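Local coordinates for protein endonuclease 2 (Arabidopsis thaliana, PDB 4CXP) that cleaves RNA and single-stranded DNA, and double-stranded DNA less readily, into products with 5'-phosphates, using divalent metal ions at a three-metal site, at residues Gly224-Glu227 / Gly228-Leu231; Val243-Arg246 / Leu247-Gly251; Gly87-Tyr90 / Asn91-Gln95. One frame throughout, in Å; residues are numbered along the deposited sequence. Where two conformers were deposited one is given.

Overall arrangement
The three contacts are worked examples of how side chains a few residues apart organise a chain locally, one at a turn and two within helices. Contact 1 is a surface turn leading into a short strand, while contacts 2 and 3 are short runs of helices 233-262 and 85-96, both largely buried. Contacts 1 and 2 follow one another along the chain, yet their centres lie about 24 Å apart; contacts 1 and 3 fall on opposite sides of the chain's centre. Chemistry follows place: water and a carboxylate shape the turn, a shared amide oxygen gathers two donors in the central helix, and contact 3 presents a glycosylated asparagine. Sugar also meets contact 2, through a tyrosine face.

Contact 1: Gly224-Glu227 / Gly228-Leu231; sequences GVTE and GDTL
With chi1 at -76°, D229 sets its carboxylate beside its own backbone N and swings it back over T226, the residue three positions earlier. There OD2 of D229 takes the backbone N-H of T226 at 2.8 Å, met from well above the carboxylate plane and fairly straight at the hydrogen. The return bond is backbone to backbone: D229 N donates to T226 O at 2.9 Å and closes a type II beta turn from T226 to D229. The two bonds bind the same pair of residues in both directions, so a side-chain bond backs up the backbone bond that closes the turn. G228 occupies the third position with positive phi, where a beta carbon would clash with E227 O.

Two waters extend the grip. One donates to G224 O and to D229 OD2, 2.8 Å from each, and is also hydrogen-bonded to OG1 of T226; the other links E227 O to D229 OD1. OD2 therefore accepts from a backbone amide and a water, and the carboxylate is tied at both oxygens. On the apolar side, V225 crosses L231 at about a right angle, a contact that holds for one of the two conformers of L231.

Beyond the turn, E227 OE1 accepts from E143 N. Strand 230-231 runs parallel to strand 143-146 at the margin of a mixed sheet, V225 rests on V144, and L231 touches W146 and, in helix 153-169, L153 and I156.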
loop_
_atom_site.group_PDB
_atom_site.type_symbol
_atom_site.label_atom_id
_atom_site.label_comp_id
_atom_site.label_asym_id
_atom_site.label_seq_id
_atom_site.Cartn_x
_atom_site.Cartn_y
_atom_site.Cartn_z
ATOM N N GLY A 224 3.050 -20.489 7.969
ATOM C CA GLY A 224 2.037 -21.377 8.515
ATOM C C GLY A 224 0.932 -21.751 7.556
ATOM O O GLY A 224 0.109 -22.570 7.913
ATOM N N VAL A 225 0.917 -21.199 6.342
ATOM C CA VAL A 225 -0.221 -21.373 5.446
ATOM C C VAL A 225 0.098 -22.417 4.390
ATOM O O VAL A 225 1.127 -22.340 3.729
ATOM C CB VAL A 225 -0.609 -20.046 4.769
ATOM C CG1 VAL A 225 -1.797 -20.260 3.860
ATOM C CG2 VAL A 225 -0.903 -18.970 5.800
ATOM N N THR A 226 -0.813 -23.369 4.245
ATOM C CA THR A 226 -0.778 -24.372 3.202
ATOM C C THR A 226 -2.100 -24.358 2.473
ATOM O O THR A 226 -3.136 -24.171 3.095
ATOM C CB THR A 226 -0.548 -25.792 3.792
ATOM O OG1 THR A 226 0.622 -25.791 4.616
ATOM C CG2 THR A 226 -0.411 -26.854 2.695
ATOM N N GLU A 227 -2.039 -24.576 1.160
ATOM C CA GLU A 227 -3.204 -24.768 0.313
ATOM C C GLU A 227 -4.216 -25.638 1.060
ATOM O O GLU A 227 -3.854 -26.700 1.572
ATOM C CB GLU A 227 -2.764 -25.470 -0.988
ATOM C CG GLU A 227 -3.854 -25.852 -1.978
ATOM C CD GLU A 227 -4.207 -24.777 -2.997
ATOM O OE1 GLU A 227 -3.544 -23.711 -3.103
ATOM O OE2 GLU A 227 -5.181 -25.019 -3.737
ATOM N N GLY A 228 -5.473 -25.211 1.106
ATOM C CA GLY A 228 -6.532 -25.975 1.752
ATOM C C GLY A 228 -6.774 -25.663 3.221
ATOM O O GLY A 228 -7.766 -26.124 3.782
ATOM N N ASP A 229 -5.887 -24.899 3.857
ATOM C CA ASP A 229 -6.074 -24.532 5.262
ATOM C C ASP A 229 -7.303 -23.648 5.445
ATOM O O ASP A 229 -7.716 -22.951 4.514
ATOM C CB ASP A 229 -4.863 -23.754 5.799
ATOM C CG ASP A 229 -3.647 -24.618 6.096
ATOM O OD1 ASP A 229 -3.755 -25.864 6.079
ATOM O OD2 ASP A 229 -2.583 -23.997 6.381
ATOM N N THR A 230 -7.849 -23.667 6.656
ATOM C CA THR A 230 -8.830 -22.676 7.092
ATOM C C THR A 230 -8.107 -21.679 7.983
ATOM O O THR A 230 -7.574 -22.027 9.040
ATOM C CB THR A 230 -10.010 -23.311 7.845
ATOM O OG1 THR A 230 -10.767 -24.104 6.931
ATOM C CG2 THR A 230 -10.909 -22.246 8.433
ATOM N N LEU A 231 -8.109 -20.435 7.535
ATOM C CA LEU A 231 -7.572 -19.329 8.308
ATOM C C LEU A 231 -8.747 -18.634 8.973
ATOM O O LEU A 231 -9.716 -18.243 8.312
ATOM C CB LEU A 231 -6.801 -18.363 7.419
ATOM C CG LEU A 231 -5.631 -19.009 6.673
ATOM C CD1 LEU A 231 -4.845 -17.916 5.957
ATOM C CD2 LEU A 231 -4.731 -19.883 7.539
HETATM O O HOH W 1 -0.243 -25.262 7.158
HETATM O O HOH W 2 -4.156 -27.755 4.138
#

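Contact 2: Val243-Arg246 / Leu247-Gly251; sequences VYQR and LAQGG. With NAG (2-acetamido-2-deoxy-beta-D-glucopyranose), chain D.
One amide oxygen, Q249 OE1, is approached from opposite faces of its plane by two donors of the preceding helical turn. Q245 NE2 lies 3.0 Å from Q249 OE1, with an almost straight N-H (170°), while R246 NH1 comes to 2.9 Å from that OE1 along a more bent path. Neither donor sits on a lone pair; both stand well out of the carbonyl plane, one on each face. Q245 and Q249 run side by side with their amide planes nearly perpendicular. The anti placement of CG in Q245 (chi1 -178°) sends its chain along the helix toward Q249, whereas R246 is bent at chi2 and chi3 and folds back to reach the same oxygen. An alanine at Q249 is likely to cost Q245 NE2 its acceptor and R246 NH1 one of its partners, freeing the Q245 amide to turn.

The guanidinium has further holds: NH1 forms a salt bridge with E212, NE donates to H126 O and NH2 to Y209 O. V243 CG1 and L247 CD1 pack side by side, 3.9 Å apart. Over one face of the Y244 ring the acetamide of a NAG from the glycan at N184 lies flat, its methyl C8 3.4 Å above the ring centre (CH-pi) and C7 toward CD2 and CE2; Y244 OH is hydrogen-bonded to Y170 OH.

This part of helix 233-262 is buried, with V243 and L247 against helix 153-169, Y244 and A248 against helix 176-187, and A248 and Q249 on W196 of helix 190-197. L247 also touches W1, a zinc ligand.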
loop_
_atom_site.group_PDB
_atom_site.type_symbol
_atom_site.label_atom_id
_atom_site.label_comp_id
_atom_site.label_asym_id
_atom_site.label_seq_id
_atom_site.Cartn_x
_atom_site.Cartn_y
_atom_site.Cartn_z
ATOM N N VAL A 243 -1.010 -5.881 9.788
ATOM C CA VAL A 243 -1.843 -5.101 8.896
ATOM C C VAL A 243 -1.921 -3.645 9.387
ATOM O O VAL A 243 -1.731 -2.708 8.616
ATOM C CB VAL A 243 -3.222 -5.748 8.719
ATOM C CG1 VAL A 243 -4.182 -4.818 7.993
ATOM C CG2 VAL A 243 -3.068 -7.069 7.965
ATOM N N TYR A 244 -2.218 -3.457 10.671
ATOM C CA TYR A 244 -2.240 -2.112 11.239
ATOM C C TYR A 244 -0.926 -1.365 10.982
ATOM O O TYR A 244 -0.926 -0.208 10.582
ATOM C CB TYR A 244 -2.500 -2.164 12.728
ATOM C CG TYR A 244 -3.870 -2.587 13.210
ATOM C CD1 TYR A 244 -5.026 -2.449 12.461
ATOM C CD2 TYR A 244 -3.998 -3.064 14.505
ATOM C CE1 TYR A 244 -6.268 -2.777 12.993
ATOM C CE2 TYR A 244 -5.237 -3.380 15.049
ATOM C CZ TYR A 244 -6.360 -3.225 14.282
ATOM O OH TYR A 244 -7.617 -3.494 14.815
ATOM N N GLN A 245 0.187 -2.042 11.243
ATOM C CA GLN A 245 1.508 -1.447 11.050
ATOM C C GLN A 245 1.686 -0.975 9.609
ATOM O O GLN A 245 2.152 0.137 9.370
ATOM C CB GLN A 245 2.580 -2.467 11.401
ATOM C CG GLN A 245 4.018 -1.959 11.279
ATOM C CD GLN A 245 4.964 -3.093 11.007
ATOM O OE1 GLN A 245 5.157 -3.965 11.847
ATOM N NE2 GLN A 245 5.525 -3.112 9.807
ATOM N N ARG A 246 1.362 -1.835 8.654
ATOM C CA ARG A 246 1.581 -1.499 7.260
ATOM C C ARG A 246 0.673 -0.402 6.758
ATOM O O ARG A 246 1.094 0.433 5.958
ATOM C CB ARG A 246 1.449 -2.746 6.382
ATOM C CG ARG A 246 2.459 -3.853 6.657
ATOM C CD ARG A 246 3.913 -3.412 6.576
ATOM N NE ARG A 246 4.330 -3.240 5.192
ATOM C CZ ARG A 246 5.536 -2.802 4.833
ATOM N NH1 ARG A 246 6.335 -2.238 5.727
ATOM N NH2 ARG A 246 5.922 -2.949 3.579
ATOM N N LEU A 247 -0.576 -0.360 7.236
ATOM C CA LEU A 247 -1.474 0.726 6.895
ATOM C C LEU A 247 -0.976 2.056 7.465
ATOM O O LEU A 247 -0.985 3.083 6.790
ATOM C CB LEU A 247 -2.890 0.429 7.372
ATOM C CG LEU A 247 -3.588 -0.770 6.734
ATOM C CD1 LEU A 247 -4.910 -1.047 7.442
ATOM C CD2 LEU A 247 -3.803 -0.600 5.244
ATOM N N ALA A 248 -0.543 2.034 8.720
ATOM C CA ALA A 248 -0.020 3.238 9.360
ATOM C C ALA A 248 1.257 3.706 8.657
ATOM O O ALA A 248 1.415 4.889 8.386
ATOM C CB ALA A 248 0.223 2.979 10.818
ATOM N N GLN A 249 2.171 2.781 8.368
ATOM C CA GLN A 249 3.380 3.120 7.643
ATOM C C GLN A 249 3.034 3.732 6.289
ATOM O O GLN A 249 3.624 4.737 5.883
ATOM C CB GLN A 249 4.251 1.887 7.445
ATOM C CG GLN A 249 5.048 1.492 8.662
ATOM C CD GLN A 249 5.813 0.201 8.470
ATOM O OE1 GLN A 249 5.271 -0.778 7.972
ATOM N NE2 GLN A 249 7.067 0.183 8.866
ATOM N N GLY A 250 2.107 3.115 5.570
ATOM C CA GLY A 250 1.736 3.637 4.273
ATOM C C GLY A 250 1.215 5.065 4.348
ATOM O O GLY A 250 1.578 5.900 3.529
ATOM N N GLY A 251 0.330 5.334 5.301
ATOM C CA GLY A 251 -0.213 6.663 5.439
ATOM C C GLY A 251 0.832 7.698 5.819
ATOM O O GLY A 251 0.875 8.801 5.279
HETATM C C1 NAG D . -3.332 0.608 19.280
HETATM C C2 NAG D . -3.834 -0.676 18.628
HETATM C C3 NAG D . -4.442 -1.586 19.685
HETATM C C4 NAG D . -3.440 -1.826 20.802
HETATM C C5 NAG D . -2.900 -0.501 21.326
HETATM C C6 NAG D . -1.800 -0.666 22.368
HETATM C C7 NAG D . -4.416 -0.173 16.325
HETATM C C8 NAG D . -5.485 0.118 15.321
HETATM N N2 NAG D . -4.788 -0.397 17.576
HETATM O O3 NAG D . -4.847 -2.803 19.087
HETATM O O4 NAG D . -4.092 -2.543 21.832
HETATM O O5 NAG D . -2.360 0.246 20.249
HETATM O O6 NAG D . -0.724 -1.401 21.831
HETATM O O7 NAG D . -3.224 -0.145 15.983
#

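Contact 3: Gly87-Tyr90 / Asn91-Gln95. With NAG (2-acetamido-2-deoxy-beta-D-glucopyranose), chain B.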
loop_
_atom_site.group_PDB
_atom_site.type_symbol
_atom_site.label_atom_id
_atom_site.label_comp_id
_atom_site.label_asym_id
_atom_site.label_seq_id
_atom_site.Cartn_x
_atom_site.Cartn_y
_atom_site.Cartn_z
ATOM N N GLY A 87 9.615 1.185 -8.942
ATOM C CA GLY A 87 9.921 2.013 -10.092
ATOM C C GLY A 87 8.824 3.017 -10.401
ATOM O O GLY A 87 9.102 4.154 -10.779
ATOM N N ALA A 88 7.573 2.617 -10.212
ATOM C CA ALA A 88 6.449 3.522 -10.417
ATOM C C ALA A 88 6.478 4.658 -9.399
ATOM O O ALA A 88 6.229 5.810 -9.739
ATOM C CB ALA A 88 5.141 2.773 -10.345
ATOM N N ILE A 89 6.780 4.341 -8.142
ATOM C CA ILE A 89 6.858 5.398 -7.141
ATOM C C ILE A 89 7.958 6.400 -7.509
ATOM O O ILE A 89 7.739 7.595 -7.440
ATOM C CB ILE A 89 7.022 4.814 -5.736
ATOM C CG1 ILE A 89 5.704 4.153 -5.302
ATOM C CG2 ILE A 89 7.450 5.871 -4.730
ATOM C CD1 ILE A 89 5.825 3.261 -4.083
ATOM N N TYR A 90 9.128 5.921 -7.913
ATOM C CA TYR A 90 10.160 6.850 -8.355
ATOM C C TYR A 90 9.672 7.720 -9.514
ATOM O O TYR A 90 9.894 8.930 -9.522
ATOM C CB TYR A 90 11.414 6.098 -8.770
ATOM C CG TYR A 90 12.250 5.501 -7.646
ATOM C CD1 TYR A 90 12.705 6.269 -6.585
ATOM C CD2 TYR A 90 12.624 4.169 -7.691
ATOM C CE1 TYR A 90 13.532 5.724 -5.618
ATOM C CE2 TYR A 90 13.439 3.613 -6.722
ATOM C CZ TYR A 90 13.900 4.395 -5.686
ATOM O OH TYR A 90 14.719 3.852 -4.709
ATOM N N ASN A 91 9.003 7.103 -10.478
ATOM C CA ASN A 91 8.523 7.814 -11.671
ATOM C C ASN A 91 7.571 8.931 -11.328
ATOM O O ASN A 91 7.763 10.087 -11.734
ATOM C CB ASN A 91 7.794 6.814 -12.530
ATOM C CG ASN A 91 7.352 7.312 -13.867
ATOM O OD1 ASN A 91 7.900 8.255 -14.450
ATOM N ND2 ASN A 91 6.327 6.636 -14.381
ATOM N N TYR A 92 6.513 8.591 -10.599
ATOM C CA TYR A 92 5.459 9.555 -10.351
ATOM C C TYR A 92 5.864 10.599 -9.326
ATOM O O TYR A 92 5.428 11.754 -9.425
ATOM C CB TYR A 92 4.137 8.832 -10.042
ATOM C CG TYR A 92 3.621 8.071 -11.243
ATOM C CD1 TYR A 92 3.189 8.755 -12.360
ATOM C CD2 TYR A 92 3.617 6.688 -11.296
ATOM C CE1 TYR A 92 2.770 8.081 -13.490
ATOM C CE2 TYR A 92 3.202 6.008 -12.421
ATOM C CZ TYR A 92 2.773 6.708 -13.517
ATOM O OH TYR A 92 2.384 6.009 -14.625
ATOM N N THR A 93 6.732 10.254 -8.365
ATOM C CA THR A 93 7.256 11.257 -7.466
ATOM C C THR A 93 8.101 12.303 -8.242
ATOM O O THR A 93 8.001 13.502 -8.023
ATOM C CB THR A 93 8.003 10.628 -6.260
ATOM O OG1 THR A 93 9.055 9.806 -6.663
ATOM C CG2 THR A 93 7.104 9.836 -5.381
ATOM N N THR A 94 8.916 11.814 -9.166
ATOM C CA THR A 94 9.722 12.707 -9.988
ATOM C C THR A 94 8.824 13.644 -10.785
ATOM O O THR A 94 9.083 14.829 -10.850
ATOM C CB THR A 94 10.665 11.923 -10.900
ATOM O OG1 THR A 94 11.631 11.277 -10.072
ATOM C CG2 THR A 94 11.379 12.832 -11.879
ATOM N N GLN A 95 7.758 13.120 -11.378
ATOM C CA GLN A 95 6.838 13.965 -12.126
ATOM C C GLN A 95 6.254 15.074 -11.250
ATOM O O GLN A 95 6.161 16.226 -11.677
ATOM C CB GLN A 95 5.718 13.132 -12.731
ATOM C CG GLN A 95 6.186 12.175 -13.802
ATOM C CD GLN A 95 5.090 11.261 -14.271
ATOM O OE1 GLN A 95 3.913 11.602 -14.207
ATOM N NE2 GLN A 95 5.473 10.075 -14.730
HETATM C C1 NAG B . 5.842 6.771 -15.743
HETATM C C2 NAG B . 5.638 5.297 -16.206
HETATM C C3 NAG B . 5.355 5.283 -17.702
HETATM C C4 NAG B . 4.185 6.217 -18.010
HETATM C C5 NAG B . 4.358 7.580 -17.340
HETATM C C6 NAG B . 3.097 8.419 -17.403
HETATM C C7 NAG B . 6.905 3.768 -14.748
HETATM C C8 NAG B . 8.110 2.906 -14.580
HETATM N N2 NAG B . 6.762 4.412 -15.912
HETATM O O3 NAG B . 5.120 3.938 -18.140
HETATM O O4 NAG B . 4.063 6.511 -19.389
HETATM O O5 NAG B . 4.687 7.487 -15.967
HETATM O O6 NAG B . 2.027 7.691 -16.830
HETATM O O7 NAG B . 6.078 3.891 -13.834
#
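T93 and I89 make the tight side of this helical run. In the T93 conformer described, the carbonyl oxygen of I89 accepts twice from T93, from OG1 at 2.7 Å and from the backbone N at 3.0 Å, the two donors arriving from opposite faces of the carbonyl plane. T93 can do this because chi1 of 58° holds OG1 between its own backbone N and carbonyl carbon, turned back toward the preceding turn. The buried hydroxyl is thereby satisfied by I89 O. In the same conformer T93 CG2 meets I89 CG2 at 4.0 Å, the side chains slanting across one another.

The outward side is looser. Exposed T94 meets the preceding turn chiefly through its backbone N, 3.1 Å from Y90 O, and partly exposed N91, an established glycosylation site and also a substrate-binding residue, carries the sugar. CG of N91 is anti to the backbone N (chi1 -174°), and ND2 is covalently joined to C1 of NAG. The linkage nitrogen also lies over one face of the Y92 ring, 3.6 Å above its plane and toward the rim. Y92, Q95 and R83 hold this NAG. Y92 OH shares a hydrogen bond of 2.8 Å with NAG O6, which lies in the ring plane at its edge, and Q95 NE2 donates to the ring oxygen O5 at 3.0 Å. The same amide nitrogen also donates to N91 OD1, from above the carbonyl plane, bracing the linkage.

Inward, helix 85-96 lies against helix 111-124: A88 and I89 touch F121, T93 touches V118, and Y92 stacks on F117. T93 also meets T257 and I261 of helix 233-262, while Y90 packs on P206 of helix 206-221 and its OH is hydrogen-bonded to D207.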